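Local coordinates for protein 3-ketosteroid-delta4-5alpha-dehydrogenase (Rhodococcus jostii, PDB 4AT2) that introduces, with FAD, a double bond between C4 and C5 of 5alpha-3-ketosteroids, a step of steroid catabolism, at residues Arg332-Pro335 / Glu336-Ser340; Gly400-Gln403 / Ser404-Val408. All coordinates share one frame; numbering follows the deposited sequence.

Following the chain from its N terminus, interaction 1 comes first, in the loop that leaves strand 324-326 and enters helix 340-350; it closes a short turn, Pro335 to Thr338, that leads to Tyr339, part of the androstenedione pocket. Interaction 2 follows some sixty residues later, in the opening turns of helix 401-413. The two lie in series, neither enclosing nor crossing the other, with centres about 18 Å apart. They nevertheless meet through packing, with Arg332 CG 4.0 Å from Thr405 CG2, so the helix lies against the loop near strand 324-326. Both also reach the second subunit, which places this side of the domain at the dimer interface.

Interaction 1 (Arg332-Pro335 / Glu336-Ser340); sequences RYVP and EDTYS
Arg332 grips Glu336 side-on with two nitrogens, NE 3.0 Å from Glu336 OE2 and NH2 2.8 Å from Glu336 OE1. Both oxygens offer their syn lone pairs close to the guanidinium plane, and the two planar groups are only 27° apart, the geometry of a bidentate salt bridge. Glu336 gets there by folding back: its chain bends at chi2 (82°), carrying the carboxylate toward the arginine. Further partners fix this pair, with Lys423 and the backbone N of Leu325 on the carboxylate and Asp418 on Arg332. With an alanine here in place of Glu336, the buried guanidinium would probably lose both bonds to this carboxylate, and Lys423 and the Leu325 amide would lose an acceptor. Next, Val334 sends CG2 across Thr338 CG2 at 3.7 Å, the two side chains crossing at about a right angle, while Ile343 of helix 340-350 touches both. Pro335 then starts a type I beta turn running to Thr338, whose backbone N donates a hydrogen bond to Pro335 O at 3.3 Å. The turn leads to Tyr339, a steroid-pocket residue at the N-cap position of helix 340-350. Pro335 CB lies 3.6 Å from Asp337 OD1, whereas the other carboxylate oxygen, OD2, forms a salt bridge with Lys424.

Interaction 2 (Gly400-Gln403 / Ser404-Val408); sequences GALQ and STVEV
Ser404 brings its hydroxymethyl group up to the oxygen end of the Gly400 carbonyl, with CB 3.2 Å and OG 2.7 Å from Gly400 O. The hydroxyl donates to that oxygen because chi1 (62°) sets OG between the backbone N and the carbonyl carbon, swinging it back along the helix. Ser404 N donates to Gly400 O as well, at 2.9 Å, so a single acceptor takes two bonds from one residue. Gly400 itself has a positive phi (96°), a conformation in which a CB would collide with the preceding carbonyl oxygen. From helix 388-394, Glu392 accepts the backbone N-H groups of Gly400, Leu402 and Gln403; a carboxylate facing these early amides would be expected to interact favourably with the helix dipole. On another side of this first turn of helix 401-413, Leu402 CD1 meets Val406 CG2 at 4.1 Å, the usual i to i+4 apolar pairing, and both side chains press on Val388 of helix 388-394. Val406 N donates to Leu402 O at 3.0 Å and Glu407 N to Gln403 O at 2.9 Å, continuing the alpha-helical pattern. The aliphatic start of the Glu407 side chain leans on that same acceptor, with CG 3.2 Å from Gln403 O. Thr405 OG1 is hydrogen-bonded to Gly330 O, in the loop after strand 324-326. With its hydroxyl and amide both held by Gly400 O, Ser404 is probably fixed in rotation, its hydroxyl satisfied within the helix.

Interaction 1 (Arg332-Pro335 / Glu336-Ser340)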
ATOM      1  N   ARG A 332      24.350   2.555   5.347  1.00  7.89           N
ATOM      2  CA  ARG A 332      23.492   3.693   5.708  1.00  7.61           C
ATOM      3  C   ARG A 332      22.336   3.847   4.719  1.00  7.69           C
ATOM      4  O   ARG A 332      22.475   3.513   3.534  1.00  8.04           O
ATOM      5  CB  ARG A 332      24.305   4.988   5.789  1.00  7.60           C
ATOM      6  CG  ARG A 332      25.214   5.043   6.997  1.00  7.66           C
ATOM      7  CD  ARG A 332      25.912   6.392   7.099  1.00  7.45           C
ATOM      8  NE  ARG A 332      24.997   7.502   7.429  1.00  7.19           N
ATOM      9  CZ  ARG A 332      24.910   8.646   6.744  1.00  7.20           C
ATOM     10  NH1 ARG A 332      25.619   8.831   5.632  1.00  7.09           N
ATOM     11  NH2 ARG A 332      24.073   9.604   7.148  1.00  6.95           N
ATOM     12  N   TYR A 333      21.206   4.368   5.193  1.00  7.62           N
ATOM     13  CA  TYR A 333      20.008   4.478   4.330  1.00  7.40           C
ATOM     14  C   TYR A 333      19.124   5.696   4.593  1.00  7.35           C
ATOM     15  O   TYR A 333      18.217   5.973   3.806  1.00  7.42           O
ATOM     16  CB  TYR A 333      19.158   3.196   4.452  1.00  7.54           C
ATOM     17  CG  TYR A 333      18.638   2.960   5.860  1.00  7.62           C
ATOM     18  CD1 TYR A 333      19.417   2.267   6.797  1.00  7.83           C
ATOM     19  CD2 TYR A 333      17.366   3.407   6.249  1.00  7.53           C
ATOM     20  CE1 TYR A 333      18.966   2.047   8.088  1.00  8.00           C
ATOM     21  CE2 TYR A 333      16.897   3.187   7.549  1.00  7.65           C
ATOM     22  CZ  TYR A 333      17.699   2.499   8.454  1.00  7.68           C
ATOM     23  OH  TYR A 333      17.280   2.277   9.747  1.00  7.93           O
ATOM     24  N   VAL A 334      19.366   6.412   5.696  1.00  7.20           N
ATOM     25  CA  VAL A 334      18.536   7.579   6.047  1.00  7.16           C
ATOM     26  C   VAL A 334      19.398   8.616   6.798  1.00  7.23           C
ATOM     27  O   VAL A 334      20.221   8.232   7.616  1.00  7.30           O
ATOM     28  CB  VAL A 334      17.300   7.150   6.886  1.00  6.97           C
ATOM     29  CG1 VAL A 334      17.705   6.541   8.239  1.00  7.15           C
ATOM     30  CG2 VAL A 334      16.304   8.296   7.058  1.00  6.87           C
ATOM     31  N   PRO A 335      19.228   9.927   6.511  1.00  7.21           N
ATOM     32  CA  PRO A 335      19.973  10.875   7.349  1.00  7.26           C
ATOM     33  C   PRO A 335      19.452  10.815   8.789  1.00  7.53           C
ATOM     34  O   PRO A 335      18.234  10.793   9.018  1.00  7.41           O
ATOM     35  CB  PRO A 335      19.664  12.233   6.704  1.00  7.16           C
ATOM     36  CG  PRO A 335      18.315  12.012   6.047  1.00  7.06           C
ATOM     37  CD  PRO A 335      18.423  10.622   5.487  1.00  7.20           C
ATOM     38  N   GLU A 336      20.378  10.770   9.746  1.00  7.67           N
ATOM     39  CA  GLU A 336      20.012  10.482  11.135  1.00  7.95           C
ATOM     40  C   GLU A 336      19.387  11.673  11.856  1.00  8.21           C
ATOM     41  O   GLU A 336      18.975  11.544  13.016  1.00  8.69           O
ATOM     42  CB  GLU A 336      21.211   9.894  11.911  1.00  8.23           C
ATOM     43  CG  GLU A 336      21.672   8.514  11.418  1.00  8.30           C
ATOM     44  CD  GLU A 336      22.582   8.558  10.190  1.00  8.21           C
ATOM     45  OE1 GLU A 336      22.987   9.668   9.759  1.00  8.29           O
ATOM     46  OE2 GLU A 336      22.904   7.477   9.638  1.00  8.38           O
ATOM     47  N   ASP A 337      19.298  12.816  11.162  1.00  8.11           N
ATOM     48  CA  ASP A 337      18.674  14.013  11.725  1.00  8.15           C
ATOM     49  C   ASP A 337      17.278  14.288  11.178  1.00  8.19           C
ATOM     50  O   ASP A 337      16.671  15.298  11.521  1.00  8.77           O
ATOM     51  CB  ASP A 337      19.586  15.243  11.574  1.00  8.10           C
ATOM     52  CG  ASP A 337      19.902  15.580  10.122  1.00  7.87           C
ATOM     53  OD1 ASP A 337      19.635  14.748   9.222  1.00  7.80           O
ATOM     54  OD2 ASP A 337      20.412  16.697   9.892  1.00  7.99           O
ATOM     55  N   THR A 338      16.745  13.380  10.366  1.00  7.96           N
ATOM     56  CA  THR A 338      15.358  13.550   9.950  1.00  8.10           C
ATOM     57  C   THR A 338      14.406  13.169  11.081  1.00  8.45           C
ATOM     58  O   THR A 338      14.832  12.685  12.133  1.00  8.74           O
ATOM     59  CB  THR A 338      15.010  12.821   8.623  1.00  7.95           C
ATOM     60  OG1 THR A 338      13.710  13.259   8.186  1.00  8.14           O
ATOM     61  CG2 THR A 338      14.983  11.309   8.806  1.00  7.93           C
ATOM     62  N   TYR A 339      13.122  13.436  10.862  1.00  8.48           N
ATOM     63  CA  TYR A 339      12.061  13.047  11.781  1.00  8.70           C
ATOM     64  C   TYR A 339      12.143  11.549  12.088  1.00  8.81           C
ATOM     65  O   TYR A 339      12.262  10.723  11.182  1.00  8.49           O
ATOM     66  CB  TYR A 339      10.725  13.400  11.114  1.00  8.69           C
ATOM     67  CG  TYR A 339       9.462  12.883  11.774  1.00  8.71           C
ATOM     68  CD1 TYR A 339       9.234  13.063  13.132  1.00  8.77           C
ATOM     69  CD2 TYR A 339       8.476  12.249  11.012  1.00  8.89           C
ATOM     70  CE1 TYR A 339       8.064  12.600  13.728  1.00  9.00           C
ATOM     71  CE2 TYR A 339       7.300  11.796  11.590  1.00  8.94           C
ATOM     72  CZ  TYR A 339       7.110  11.976  12.951  1.00  9.10           C
ATOM     73  OH  TYR A 339       5.943  11.528  13.536  1.00  9.54           O
ATOM     74  N   SER A 340      12.078  11.196  13.365  1.00  9.15           N
ATOM     75  CA  SER A 340      12.234   9.784  13.718  1.00  9.21           C
ATOM     76  C   SER A 340      11.087   8.895  13.199  1.00  8.81           C
ATOM     77  O   SER A 340      11.272   7.697  13.023  1.00  8.50           O
ATOM     78  CB  SER A 340      12.539   9.613  15.209  1.00 10.16           C
ATOM     79  OG  SER A 340      13.894   9.997  15.466  1.00 11.44           O
TER

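Interaction 2 (Gly400-Gln403 / Ser404-Val408)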
ATOM      1  N   GLY A 400      34.116  -6.493   5.991  1.00 12.48           N
ATOM      2  CA  GLY A 400      34.160  -5.297   5.166  1.00 11.96           C
ATOM      3  C   GLY A 400      32.847  -4.532   5.035  1.00 11.35           C
ATOM      4  O   GLY A 400      32.864  -3.353   4.698  1.00 11.08           O
ATOM      5  N   ALA A 401      31.708  -5.187   5.276  1.00 11.18           N
ATOM      6  CA  ALA A 401      30.396  -4.538   5.062  1.00 10.82           C
ATOM      7  C   ALA A 401      30.206  -3.290   5.917  1.00 10.63           C
ATOM      8  O   ALA A 401      29.792  -2.230   5.411  1.00 10.67           O
ATOM      9  CB  ALA A 401      29.247  -5.520   5.292  1.00 11.18           C
ATOM     10  N   LEU A 402      30.538  -3.396   7.200  1.00 10.43           N
ATOM     11  CA  LEU A 402      30.433  -2.244   8.093  1.00 10.16           C
ATOM     12  C   LEU A 402      31.704  -1.393   8.040  1.00 10.05           C
ATOM     13  O   LEU A 402      31.627  -0.151   8.060  1.00  9.91           O
ATOM     14  CB  LEU A 402      30.133  -2.677   9.539  1.00 10.43           C
ATOM     15  CG  LEU A 402      30.021  -1.542  10.574  1.00 10.47           C
ATOM     16  CD1 LEU A 402      28.808  -0.647  10.322  1.00 10.68           C
ATOM     17  CD2 LEU A 402      29.974  -2.154  11.973  1.00 10.67           C
ATOM     18  N   GLN A 403      32.860  -2.043   7.960  1.00  9.98           N
ATOM     19  CA  GLN A 403      34.123  -1.305   7.912  1.00 10.45           C
ATOM     20  C   GLN A 403      34.130  -0.299   6.771  1.00 10.33           C
ATOM     21  O   GLN A 403      34.558   0.841   6.939  1.00 10.38           O
ATOM     22  CB  GLN A 403      35.313  -2.246   7.758  1.00 10.99           C
ATOM     23  CG  GLN A 403      35.566  -3.149   8.959  1.00 11.70           C
ATOM     24  CD  GLN A 403      36.816  -3.973   8.756  1.00 12.40           C
ATOM     25  OE1 GLN A 403      37.936  -3.441   8.758  1.00 13.37           O
ATOM     26  NE2 GLN A 403      36.639  -5.270   8.569  1.00 13.13           N
ATOM     27  N   SER A 404      33.673  -0.734   5.602  1.00 10.36           N
ATOM     28  CA  SER A 404      33.679   0.147   4.437  1.00 10.47           C
ATOM     29  C   SER A 404      32.689   1.295   4.597  1.00 10.18           C
ATOM     30  O   SER A 404      33.016   2.425   4.254  1.00 10.21           O
ATOM     31  CB  SER A 404      33.417  -0.626   3.142  1.00 10.84           C
ATOM     32  OG  SER A 404      32.140  -1.238   3.153  1.00 11.60           O
ATOM     33  N   THR A 405      31.501   1.009   5.122  1.00  9.69           N
ATOM     34  CA  THR A 405      30.515   2.060   5.403  1.00  9.56           C
ATOM     35  C   THR A 405      31.121   3.149   6.283  1.00  9.56           C
ATOM     36  O   THR A 405      30.979   4.338   6.002  1.00  9.34           O
ATOM     37  CB  THR A 405      29.271   1.450   6.075  1.00  9.60           C
ATOM     38  OG1 THR A 405      28.571   0.698   5.083  1.00 10.19           O
ATOM     39  CG2 THR A 405      28.334   2.521   6.678  1.00  9.52           C
ATOM     40  N   VAL A 406      31.810   2.730   7.339  1.00  9.67           N
ATOM     41  CA  VAL A 406      32.374   3.684   8.287  1.00  9.75           C
ATOM     42  C   VAL A 406      33.577   4.416   7.678  1.00 10.16           C
ATOM     43  O   VAL A 406      33.751   5.621   7.902  1.00  9.97           O
ATOM     44  CB  VAL A 406      32.722   3.006   9.635  1.00  9.89           C
ATOM     45  CG1 VAL A 406      33.467   3.970  10.559  1.00 10.03           C
ATOM     46  CG2 VAL A 406      31.452   2.493  10.300  1.00  9.83           C
ATOM     47  N   GLU A 407      34.382   3.704   6.892  1.00 10.59           N
ATOM     48  CA  GLU A 407      35.551   4.340   6.246  1.00 11.55           C
ATOM     49  C   GLU A 407      35.104   5.486   5.325  1.00 10.77           C
ATOM     50  O   GLU A 407      35.656   6.593   5.388  1.00 10.79           O
ATOM     51  CB  GLU A 407      36.382   3.325   5.457  1.00 13.22           C
ATOM     52  CG  GLU A 407      37.286   2.464   6.323  1.00 16.12           C
ATOM     53  CD  GLU A 407      37.814   1.238   5.596  1.00 18.67           C
ATOM     54  OE1 GLU A 407      37.687   1.154   4.350  1.00 20.30           O
ATOM     55  OE2 GLU A 407      38.353   0.336   6.284  1.00 21.73           O
ATOM     56  N   VAL A 408      34.103   5.221   4.491  1.00 10.12           N
ATOM     57  CA  VAL A 408      33.618   6.215   3.522  1.00  9.53           C
ATOM     58  C   VAL A 408      32.930   7.359   4.272  1.00  9.31           C
ATOM     59  O   VAL A 408      33.184   8.541   3.993  1.00  9.21           O
ATOM     60  CB  VAL A 408      32.691   5.568   2.465  1.00  9.43           C
ATOM     61  CG1 VAL A 408      32.053   6.623   1.546  1.00  9.27           C
ATOM     62  CG2 VAL A 408      33.474   4.546   1.649  1.00  9.60           C
TER